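Local coordinates for protein putative eukaryotic translation initiation factor eIF-4E (Leishmania major, PDB 5WB5) that probably binds the 7-methylguanosine and cap 4 structures at the 5' end of mRNA as a translation initiation factor of the eIF4E family, at residues N93-D104 with A208-H215; L134-T145 with I167-L178. All coordinates share one frame; numbering follows the deposited sequence.

Interaction 1 of 2, residues N93-D104 with A208-H215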
loop_
_atom_site.group_PDB
_atom_site.type_symbol
_atom_site.label_atom_id
_atom_site.label_comp_id
_atom_site.label_asym_id
_atom_site.label_seq_id
_atom_site.Cartn_x
_atom_site.Cartn_y
_atom_site.Cartn_z
ATOM N N ASN A 93 4.067 -12.916 8.455
ATOM C CA ASN A 93 4.940 -12.974 7.291
ATOM C C ASN A 93 6.064 -13.991 7.433
ATOM O O ASN A 93 6.874 -14.125 6.510
ATOM C CB ASN A 93 5.543 -11.591 7.021
ATOM C CG ASN A 93 4.491 -10.513 6.891
ATOM O OD1 ASN A 93 3.450 -10.718 6.267
ATOM N ND2 ASN A 93 4.753 -9.355 7.486
ATOM N N LYS A 94 6.136 -14.711 8.553
ATOM C CA LYS A 94 7.254 -15.623 8.773
ATOM C C LYS A 94 7.264 -16.743 7.736
ATOM O O LYS A 94 8.293 -17.009 7.104
ATOM C CB LYS A 94 7.191 -16.193 10.193
ATOM C CG LYS A 94 5.976 -17.066 10.467
ATOM C CD LYS A 94 5.902 -17.514 11.915
ATOM C CE LYS A 94 4.661 -18.357 12.160
ATOM N NZ LYS A 94 4.649 -18.966 13.518
ATOM N N LYS A 95 6.122 -17.404 7.539
ATOM C CA LYS A 95 6.055 -18.520 6.601
ATOM C C LYS A 95 5.908 -18.048 5.163
ATOM O O LYS A 95 6.343 -18.743 4.238
ATOM C CB LYS A 95 4.887 -19.442 6.955
ATOM C CG LYS A 95 5.044 -20.185 8.271
ATOM C CD LYS A 95 3.806 -21.008 8.595
ATOM C CE LYS A 95 3.957 -21.742 9.918
ATOM N NZ LYS A 95 2.731 -22.505 10.281
ATOM N N GLY A 96 5.307 -16.882 4.955
ATOM C CA GLY A 96 5.013 -16.405 3.624
ATOM C C GLY A 96 6.198 -15.717 2.979
ATOM O O GLY A 96 7.343 -15.803 3.426
ATOM N N GLY A 97 5.898 -15.017 1.891
ATOM C CA GLY A 97 6.894 -14.266 1.158
ATOM C C GLY A 97 6.297 -13.036 0.508
ATOM O O GLY A 97 5.262 -12.526 0.955
ATOM N N LYS A 98 6.941 -12.551 -0.550
ATOM C CA LYS A 98 6.464 -11.380 -1.269
ATOM C C LYS A 98 6.624 -11.580 -2.769
ATOM O O LYS A 98 7.655 -12.075 -3.235
ATOM C CB LYS A 98 7.204 -10.108 -0.831
ATOM C CG LYS A 98 8.704 -10.112 -1.080
ATOM C CD LYS A 98 9.324 -8.796 -0.627
ATOM C CE LYS A 98 10.836 -8.795 -0.779
ATOM N NZ LYS A 98 11.485 -9.751 0.158
ATOM N N LEU A 99 5.586 -11.197 -3.510
ATOM C CA LEU A 99 5.616 -11.158 -4.968
ATOM C C LEU A 99 5.792 -9.706 -5.398
ATOM O O LEU A 99 4.926 -8.873 -5.125
ATOM C CB LEU A 99 4.331 -11.740 -5.557
ATOM C CG LEU A 99 4.149 -11.679 -7.080
ATOM C CD1 LEU A 99 4.964 -12.762 -7.779
ATOM C CD2 LEU A 99 2.683 -11.796 -7.440
ATOM N N TRP A 100 6.904 -9.404 -6.064
ATOM C CA TRP A 100 7.247 -8.026 -6.374
ATOM C C TRP A 100 7.584 -7.866 -7.850
ATOM O O TRP A 100 7.841 -8.835 -8.571
ATOM C CB TRP A 100 8.418 -7.531 -5.508
ATOM C CG TRP A 100 9.660 -8.368 -5.578
ATOM C CD1 TRP A 100 9.956 -9.463 -4.816
ATOM C CD2 TRP A 100 10.785 -8.167 -6.442
ATOM N NE1 TRP A 100 11.191 -9.958 -5.158
ATOM C CE2 TRP A 100 11.722 -9.178 -6.153
ATOM C CE3 TRP A 100 11.089 -7.230 -7.435
ATOM C CZ2 TRP A 100 12.939 -9.283 -6.824
ATOM C CZ3 TRP A 100 12.299 -7.336 -8.099
ATOM C CH2 TRP A 100 13.208 -8.353 -7.790
ATOM N N VAL A 101 7.553 -6.606 -8.282
ATOM C CA VAL A 101 7.831 -6.211 -9.655
ATOM C C VAL A 101 8.569 -4.878 -9.641
ATOM O O VAL A 101 8.388 -4.056 -8.736
ATOM C CB VAL A 101 6.542 -6.093 -10.499
ATOM C CG1 VAL A 101 5.814 -7.426 -10.564
ATOM C CG2 VAL A 101 5.625 -5.017 -9.933
ATOM N N ASN A 102 9.396 -4.663 -10.664
ATOM C CA ASN A 102 10.169 -3.433 -10.825
ATOM C C ASN A 102 9.534 -2.610 -11.940
ATOM O O ASN A 102 9.676 -2.935 -13.122
ATOM C CB ASN A 102 11.633 -3.735 -11.138
ATOM C CG ASN A 102 12.332 -4.482 -10.020
ATOM O OD1 ASN A 102 11.860 -4.507 -8.885
ATOM N ND2 ASN A 102 13.469 -5.090 -10.335
ATOM N N LEU A 103 8.830 -1.549 -11.562
ATOM C CA LEU A 103 8.337 -0.563 -12.506
ATOM C C LEU A 103 9.418 0.485 -12.755
ATOM O O LEU A 103 10.429 0.549 -12.051
ATOM C CB LEU A 103 7.069 0.095 -11.968
ATOM C CG LEU A 103 6.085 -0.849 -11.270
ATOM C CD1 LEU A 103 4.985 -0.059 -10.581
ATOM C CD2 LEU A 103 5.501 -1.847 -12.264
ATOM N N ASP A 104 9.188 1.331 -13.752
ATOM C CA ASP A 104 10.146 2.358 -14.127
ATOM C C ASP A 104 9.536 3.740 -13.922
ATOM O O ASP A 104 8.321 3.890 -13.773
ATOM C CB ASP A 104 10.597 2.181 -15.581
ATOM C CG ASP A 104 11.192 0.807 -15.840
ATOM O OD1 ASP A 104 11.875 0.271 -14.941
ATOM O OD2 ASP A 104 10.968 0.259 -16.940
ATOM N N ALA A 208 8.639 -4.715 -15.744
ATOM C CA ALA A 208 9.974 -5.051 -16.229
ATOM C C ALA A 208 10.522 -6.285 -15.517
ATOM O O ALA A 208 11.437 -6.944 -16.015
ATOM C CB ALA A 208 10.915 -3.876 -16.041
ATOM N N SER A 209 9.961 -6.589 -14.349
ATOM C CA SER A 209 10.379 -7.745 -13.573
ATOM C C SER A 209 9.200 -8.242 -12.749
ATOM O O SER A 209 8.336 -7.461 -12.340
ATOM C CB SER A 209 11.564 -7.407 -12.657
ATOM O OG SER A 209 11.818 -8.449 -11.730
ATOM N N MET A 210 9.166 -9.554 -12.527
ATOM C CA MET A 210 8.197 -10.160 -11.617
ATOM C C MET A 210 8.864 -11.346 -10.943
ATOM O O MET A 210 9.342 -12.260 -11.622
ATOM C CB MET A 210 6.928 -10.597 -12.354
ATOM C CG MET A 210 5.902 -11.274 -11.451
ATOM S SD MET A 210 4.248 -11.345 -12.167
ATOM C CE MET A 210 3.680 -9.671 -11.887
ATOM N N VAL A 211 8.894 -11.328 -9.615
ATOM C CA VAL A 211 9.662 -12.297 -8.842
ATOM C C VAL A 211 8.923 -12.576 -7.543
ATOM O O VAL A 211 8.514 -11.646 -6.843
ATOM C CB VAL A 211 11.086 -11.778 -8.547
ATOM C CG1 VAL A 211 11.868 -12.776 -7.701
ATOM C CG2 VAL A 211 11.832 -11.465 -9.840
ATOM N N PHE A 212 8.757 -13.853 -7.216
ATOM C CA PHE A 212 8.301 -14.254 -5.893
ATOM C C PHE A 212 9.505 -14.648 -5.048
ATOM O O PHE A 212 10.458 -15.248 -5.552
ATOM C CB PHE A 212 7.315 -15.419 -5.960
ATOM C CG PHE A 212 6.737 -15.787 -4.621
ATOM C CD1 PHE A 212 5.732 -15.020 -4.053
ATOM C CD2 PHE A 212 7.206 -16.888 -3.925
ATOM C CE1 PHE A 212 5.200 -15.347 -2.820
ATOM C CE2 PHE A 212 6.675 -17.222 -2.688
ATOM C CZ PHE A 212 5.671 -16.449 -2.137
ATOM N N THR A 213 9.456 -14.309 -3.762
ATOM C CA THR A 213 10.573 -14.562 -2.860
ATOM C C THR A 213 10.031 -14.963 -1.498
ATOM O O THR A 213 9.313 -14.185 -0.865
ATOM C CB THR A 213 11.465 -13.323 -2.734
ATOM O OG1 THR A 213 11.883 -12.898 -4.037
ATOM C CG2 THR A 213 12.688 -13.628 -1.885
ATOM N N LYS A 214 10.371 -16.172 -1.057
ATOM C CA LYS A 214 10.047 -16.590 0.298
ATOM C C LYS A 214 10.981 -15.904 1.286
ATOM O O LYS A 214 12.165 -15.695 1.006
ATOM C CB LYS A 214 10.160 -18.111 0.434
ATOM C CG LYS A 214 9.816 -18.636 1.822
ATOM C CD LYS A 214 9.908 -20.153 1.884
ATOM C CE LYS A 214 9.580 -20.672 3.275
ATOM N NZ LYS A 214 9.715 -22.154 3.367
ATOM N N HIS A 215 10.443 -15.550 2.445
ATOM C CA HIS A 215 11.219 -14.835 3.446
ATOM C C HIS A 215 12.117 -15.790 4.221
ATOM O O HIS A 215 13.336 -15.622 4.246
ATOM C CB HIS A 215 10.292 -14.085 4.402
ATOM C CG HIS A 215 9.444 -13.050 3.731
ATOM N ND1 HIS A 215 8.216 -12.659 4.223
ATOM C CD2 HIS A 215 9.652 -12.315 2.613
ATOM C CE1 HIS A 215 7.703 -11.734 3.433
ATOM N NE2 HIS A 215 8.555 -11.506 2.449
#
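W100 N donates a nearly straight 2.9 Å hydrogen bond to V211 O (174° at the hydrogen); L99 CA adds a CA-H...O contact to the same oxygen, which also lies against one face of the W100 indole. Strands 97-104 and 210-214 run antiparallel here, and W100 with V211 and K98 with T213 are hydrogen-bonded pairs, each joined in both directions. The first torsion of W100 (chi1 55°) places CG between the backbone N and the carbonyl carbon and carries the indole onto the partner strand. Its six-membered ring lies over V211 CB, a CH-pi contact with the carbon 3.9 Å from the ring centroid, while NE1 donates a hydrogen bond to T213 OG1 at 3.2 Å, close to the ring plane. One side chain thus spans two residues of its neighbour, using a face for one and an N-H for the other. At the end of the modelled chain, H215 lies flat on glycine: G97 CA stands 3.5 Å from the centroid of the imidazole, over its centre. The ring's rotation is fixed by ND1, which donates in the ring plane to N93 O at 3.0 Å, and K98 crosses the far rim, CG 3.8 Å from NE2. Polar and aromatic contacts thus gather on the face of K98, W100, V211 and T213. The face of L99, V101, M210 and F212 is apolar; L99 CB meets the edge of the F212 ring in its plane, and M210 lies alongside V101. Strand 210-214 is one of the two outermost strands of the chain's antiparallel sheet, and strand 97-104 separates it from 175-182, whose R177 makes a cation-pi contact with W100 and whose W181 meets the H215 ring. L99, M210 and F212 pack against helix 188-200, which covers this edge of the sheet.

Interaction 2 of 2, residues L134-T145 with I167-L178; sequences LDKAWENVLMAT and IVMSKRKYHNRL
Helix 134-145 lies above a beta hairpin with its axis nearly aligned to both arms: it runs against strand 167-171 (167°) and along strand 175-178 (8°), with W138 above M169, L142 above I167 and L134 above N176. The helix axis passes 10.2 Å from that of strand 167-171, a separation that suits a single layer of interleaved side chains. W138 fills the middle of that layer. With CG anti to the backbone nitrogen (chi1 179°), its indole reaches down to the sheet and is sandwiched: L142 CD1 of its own helix lies over one face and M169 CB over the other, 3.6 Å from the centroid of the six-membered ring. L178 CD1 comes up at the edge, 3.9 Å from W138 CZ3. I167 is a second focus, its CD1 lying 3.6 Å from W138 CZ3 and 3.7 Å from L142 CD2, with V141 CG1 and the T145 hydroxyl also in contact. That hydroxyl is itself satisfied within the helix: T145 OG1 donates to V141 O at 2.7 Å, and T145 N reaches the same oxygen from the opposite face of its plane. V141 CG2 meets L178 CD2, and L134 CD1 extends the layer to M169 CE. The example is a helix packed on an antiparallel sheet, as in the eIF4E fold; no hydrogen bond crosses the interface, which is largely apolar. Strands 75-81 and 97-104 flank the hairpin on its two sides, sending F79 to I167 and L142, V101 to L178, and L103 to L134; helix 55-64 adds F58 and L62 against L142, and on the helix's outer side N140 OD1 bonds a basic side chain of another protein chain.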
loop_
_atom_site.group_PDB
_atom_site.type_symbol
_atom_site.label_atom_id
_atom_site.label_comp_id
_atom_site.label_asym_id
_atom_site.label_seq_id
_atom_site.Cartn_x
_atom_site.Cartn_y
_atom_site.Cartn_z
ATOM N N LEU A 134 2.401 5.288 -12.778
ATOM C CA LEU A 134 2.878 4.693 -11.533
ATOM C C LEU A 134 1.917 4.985 -10.384
ATOM O O LEU A 134 1.552 4.083 -9.619
ATOM C CB LEU A 134 4.279 5.217 -11.213
ATOM C CG LEU A 134 4.933 4.693 -9.935
ATOM C CD1 LEU A 134 5.169 3.199 -10.025
ATOM C CD2 LEU A 134 6.231 5.431 -9.677
ATOM N N ASP A 135 1.507 6.247 -10.235
ATOM C CA ASP A 135 0.529 6.576 -9.205
ATOM C C ASP A 135 -0.774 5.824 -9.436
ATOM O O ASP A 135 -1.398 5.340 -8.484
ATOM C CB ASP A 135 0.277 8.084 -9.176
ATOM C CG ASP A 135 1.499 8.875 -8.756
ATOM O OD1 ASP A 135 2.212 8.440 -7.823
ATOM O OD2 ASP A 135 1.742 9.942 -9.362
ATOM N N LYS A 136 -1.206 5.720 -10.697
ATOM C CA LYS A 136 -2.456 5.028 -10.996
ATOM C C LYS A 136 -2.379 3.558 -10.604
ATOM O O LYS A 136 -3.333 3.008 -10.043
ATOM C CB LYS A 136 -2.794 5.164 -12.481
ATOM C CG LYS A 136 -3.192 6.572 -12.911
ATOM C CD LYS A 136 -3.357 6.657 -14.420
ATOM C CE LYS A 136 -3.694 8.069 -14.870
ATOM N NZ LYS A 136 -3.648 8.204 -16.354
ATOM N N ALA A 137 -1.249 2.904 -10.889
ATOM C CA ALA A 137 -1.092 1.503 -10.513
ATOM C C ALA A 137 -1.032 1.344 -9.000
ATOM O O ALA A 137 -1.591 0.390 -8.443
ATOM C CB ALA A 137 0.164 0.927 -11.165
ATOM N N TRP A 138 -0.356 2.269 -8.320
ATOM C CA TRP A 138 -0.314 2.238 -6.864
ATOM C C TRP A 138 -1.723 2.333 -6.284
ATOM O O TRP A 138 -2.106 1.547 -5.406
ATOM C CB TRP A 138 0.584 3.378 -6.373
ATOM C CG TRP A 138 0.722 3.509 -4.893
ATOM C CD1 TRP A 138 0.608 4.656 -4.167
ATOM C CD2 TRP A 138 1.010 2.466 -3.954
ATOM N NE1 TRP A 138 0.804 4.396 -2.835
ATOM C CE2 TRP A 138 1.051 3.058 -2.676
ATOM C CE3 TRP A 138 1.235 1.092 -4.065
ATOM C CZ2 TRP A 138 1.306 2.325 -1.522
ATOM C CZ3 TRP A 138 1.487 0.364 -2.915
ATOM C CH2 TRP A 138 1.521 0.983 -1.662
ATOM N N GLU A 139 -2.519 3.278 -6.792
ATOM C CA GLU A 139 -3.894 3.434 -6.327
ATOM C C GLU A 139 -4.729 2.194 -6.636
ATOM O O GLU A 139 -5.529 1.753 -5.803
ATOM C CB GLU A 139 -4.521 4.677 -6.962
ATOM C CG GLU A 139 -3.885 5.994 -6.528
ATOM C CD GLU A 139 -4.456 7.201 -7.260
ATOM O OE1 GLU A 139 -5.255 7.008 -8.201
ATOM O OE2 GLU A 139 -4.105 8.344 -6.895
ATOM N N ASN A 140 -4.562 1.620 -7.830
ATOM C CA ASN A 140 -5.322 0.427 -8.187
ATOM C C ASN A 140 -5.007 -0.729 -7.248
ATOM O O ASN A 140 -5.915 -1.443 -6.803
ATOM C CB ASN A 140 -5.034 0.037 -9.635
ATOM C CG ASN A 140 -5.680 0.978 -10.636
ATOM O OD1 ASN A 140 -6.621 1.704 -10.313
ATOM N ND2 ASN A 140 -5.181 0.964 -11.863
ATOM N N VAL A 141 -3.727 -0.931 -6.930
ATOM C CA VAL A 141 -3.359 -2.037 -6.050
ATOM C C VAL A 141 -3.855 -1.780 -4.633
ATOM O O VAL A 141 -4.285 -2.706 -3.936
ATOM C CB VAL A 141 -1.839 -2.269 -6.087
ATOM C CG1 VAL A 141 -1.439 -3.370 -5.111
ATOM C CG2 VAL A 141 -1.406 -2.633 -7.495
ATOM N N LEU A 142 -3.816 -0.525 -4.183
ATOM C CA LEU A 142 -4.351 -0.219 -2.859
ATOM C C LEU A 142 -5.852 -0.489 -2.801
ATOM O O LEU A 142 -6.353 -1.060 -1.820
ATOM C CB LEU A 142 -4.045 1.234 -2.498
ATOM C CG LEU A 142 -2.689 1.473 -1.841
ATOM C CD1 LEU A 142 -2.312 2.947 -1.923
ATOM C CD2 LEU A 142 -2.724 1.006 -0.388
ATOM N N MET A 143 -6.584 -0.080 -3.843
ATOM C CA MET A 143 -8.023 -0.311 -3.879
ATOM C C MET A 143 -8.335 -1.799 -3.933
ATOM O O MET A 143 -9.300 -2.257 -3.314
ATOM C CB MET A 143 -8.647 0.403 -5.080
ATOM C CG MET A 143 -8.698 1.918 -4.953
ATOM S SD MET A 143 -9.566 2.723 -6.310
ATOM C CE MET A 143 -8.542 2.239 -7.691
ATOM N N ALA A 144 -7.536 -2.568 -4.673
ATOM C CA ALA A 144 -7.720 -4.015 -4.698
ATOM C C ALA A 144 -7.432 -4.627 -3.334
ATOM O O ALA A 144 -8.086 -5.595 -2.927
ATOM C CB ALA A 144 -6.823 -4.638 -5.765
ATOM N N THR A 145 -6.457 -4.077 -2.613
ATOM C CA THR A 145 -6.160 -4.580 -1.278
ATOM C C THR A 145 -7.348 -4.364 -0.350
ATOM O O THR A 145 -7.879 -5.315 0.237
ATOM C CB THR A 145 -4.907 -3.896 -0.725
ATOM O OG1 THR A 145 -3.825 -4.057 -1.650
ATOM C CG2 THR A 145 -4.509 -4.497 0.623
ATOM N N ILE A 167 1.160 -4.816 1.422
ATOM C CA ILE A 167 1.825 -4.390 0.197
ATOM C C ILE A 167 2.837 -3.307 0.541
ATOM O O ILE A 167 2.749 -2.639 1.574
ATOM C CB ILE A 167 0.841 -3.863 -0.876
ATOM C CG1 ILE A 167 0.030 -2.686 -0.335
ATOM C CG2 ILE A 167 -0.078 -4.979 -1.350
ATOM C CD1 ILE A 167 -0.804 -1.988 -1.387
ATOM N N VAL A 168 3.805 -3.135 -0.353
ATOM C CA VAL A 168 4.906 -2.198 -0.153
ATOM C C VAL A 168 5.257 -1.575 -1.496
ATOM O O VAL A 168 5.494 -2.285 -2.477
ATOM C CB VAL A 168 6.150 -2.880 0.460
ATOM C CG1 VAL A 168 7.269 -1.865 0.689
ATOM C CG2 VAL A 168 5.803 -3.584 1.767
ATOM N N MET A 169 5.287 -0.249 -1.536
ATOM C CA MET A 169 5.844 0.495 -2.656
ATOM C C MET A 169 7.180 1.068 -2.207
ATOM O O MET A 169 7.277 1.627 -1.111
ATOM C CB MET A 169 4.896 1.610 -3.109
ATOM C CG MET A 169 5.479 2.521 -4.173
ATOM S SD MET A 169 5.974 1.611 -5.651
ATOM C CE MET A 169 4.410 1.471 -6.504
ATOM N N SER A 170 8.207 0.913 -3.039
ATOM C CA SER A 170 9.568 1.305 -2.682
ATOM C C SER A 170 10.153 2.140 -3.812
ATOM O O SER A 170 10.424 1.619 -4.899
ATOM C CB SER A 170 10.433 0.074 -2.410
ATOM O OG SER A 170 11.665 0.432 -1.810
ATOM N N LYS A 171 10.334 3.433 -3.559
ATOM C CA LYS A 171 10.949 4.330 -4.524
ATOM C C LYS A 171 12.459 4.120 -4.495
ATOM O O LYS A 171 13.103 4.361 -3.468
ATOM C CB LYS A 171 10.592 5.775 -4.182
ATOM C CG LYS A 171 10.851 6.780 -5.287
ATOM C CD LYS A 171 9.692 6.857 -6.254
ATOM C CE LYS A 171 9.883 7.984 -7.256
ATOM N NZ LYS A 171 9.781 9.322 -6.613
ATOM N N ARG A 172 13.021 3.656 -5.605
ATOM C CA ARG A 172 14.451 3.409 -5.716
ATOM C C ARG A 172 15.065 4.381 -6.719
ATOM O O ARG A 172 14.382 5.227 -7.304
ATOM C CB ARG A 172 14.721 1.956 -6.117
ATOM N N LYS A 173 16.379 4.251 -6.911
ATOM C CA LYS A 173 17.102 5.164 -7.790
ATOM C C LYS A 173 16.619 5.040 -9.229
ATOM O O LYS A 173 16.213 6.028 -9.852
ATOM C CB LYS A 173 18.602 4.883 -7.703
ATOM C CG LYS A 173 19.174 5.029 -6.305
ATOM C CD LYS A 173 20.578 4.452 -6.204
ATOM C CE LYS A 173 20.596 2.938 -6.393
ATOM N NZ LYS A 173 19.634 2.238 -5.493
ATOM N N TYR A 174 16.673 3.829 -9.780
ATOM C CA TYR A 174 16.266 3.578 -11.157
ATOM C C TYR A 174 14.894 2.928 -11.262
ATOM O O TYR A 174 14.120 3.270 -12.162
ATOM C CB TYR A 174 17.299 2.690 -11.856
ATOM C CG TYR A 174 18.704 3.254 -11.841
ATOM C CD1 TYR A 174 19.071 4.275 -12.710
ATOM C CD2 TYR A 174 19.663 2.762 -10.965
ATOM C CE1 TYR A 174 20.354 4.793 -12.702
ATOM C CE2 TYR A 174 20.950 3.274 -10.949
ATOM C CZ TYR A 174 21.290 4.289 -11.821
ATOM O OH TYR A 174 22.567 4.804 -11.814
ATOM N N HIS A 175 14.573 2.005 -10.363
ATOM C CA HIS A 175 13.327 1.258 -10.412
ATOM C C HIS A 175 12.375 1.745 -9.324
ATOM O O HIS A 175 12.697 2.616 -8.511
ATOM C CB HIS A 175 13.593 -0.241 -10.259
ATOM C CG HIS A 175 14.550 -0.791 -11.269
ATOM N ND1 HIS A 175 15.918 -0.710 -11.121
ATOM C CD2 HIS A 175 14.336 -1.430 -12.444
ATOM C CE1 HIS A 175 16.506 -1.276 -12.159
ATOM N NE2 HIS A 175 15.568 -1.720 -12.977
ATOM N N ASN A 176 11.178 1.168 -9.332
ATOM C CA ASN A 176 10.184 1.380 -8.285
ATOM C C ASN A 176 9.584 0.014 -7.989
ATOM O O ASN A 176 8.921 -0.570 -8.848
ATOM C CB ASN A 176 9.113 2.379 -8.723
ATOM C CG ASN A 176 9.665 3.787 -8.901
ATOM O OD1 ASN A 176 10.461 4.260 -8.090
ATOM N ND2 ASN A 176 9.249 4.457 -9.972
ATOM N N ARG A 177 9.844 -0.512 -6.798
ATOM C CA ARG A 177 9.480 -1.887 -6.482
ATOM C C ARG A 177 8.102 -1.929 -5.838
ATOM O O ARG A 177 7.903 -1.388 -4.746
ATOM C CB ARG A 177 10.514 -2.533 -5.561
ATOM C CG ARG A 177 11.856 -2.765 -6.223
ATOM C CD ARG A 177 12.601 -3.918 -5.579
ATOM N NE ARG A 177 13.853 -4.215 -6.269
ATOM C CZ ARG A 177 14.682 -5.197 -5.925
ATOM N NH1 ARG A 177 14.393 -5.982 -4.896
ATOM N NH2 ARG A 177 15.800 -5.393 -6.610
ATOM N N LEU A 178 7.157 -2.561 -6.522
ATOM C CA LEU A 178 5.879 -2.915 -5.925
ATOM C C LEU A 178 5.981 -4.332 -5.383
ATOM O O LEU A 178 6.608 -5.192 -6.001
ATOM C CB LEU A 178 4.755 -2.822 -6.956
ATOM C CG LEU A 178 3.374 -3.270 -6.485
ATOM C CD1 LEU A 178 2.855 -2.380 -5.383
ATOM C CD2 LEU A 178 2.412 -3.280 -7.652
#

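Overall arrangement
After three strands and helix 55-64 the chain reaches strand 97-104, crosses a partly disordered connection, forms helix 133-147, and then returns through the hairpin of strands 164-171 and 175-182. Interaction 2 closes the short inner loop, 21 residues between its segments, by setting the helix on the hairpin. After helix 188-200 the chain comes back to pair strand 210-214 with strand 97-104, so interaction 1 closes a loop of 103 residues within which interaction 2 is nested. The two meet in the sheet: V101 N to L178 O and L103 N to N176 O are probable hydrogen bonds. Together they tie the edge strand 210-214, through strand 97-104, to the hairpin under helix 133-147.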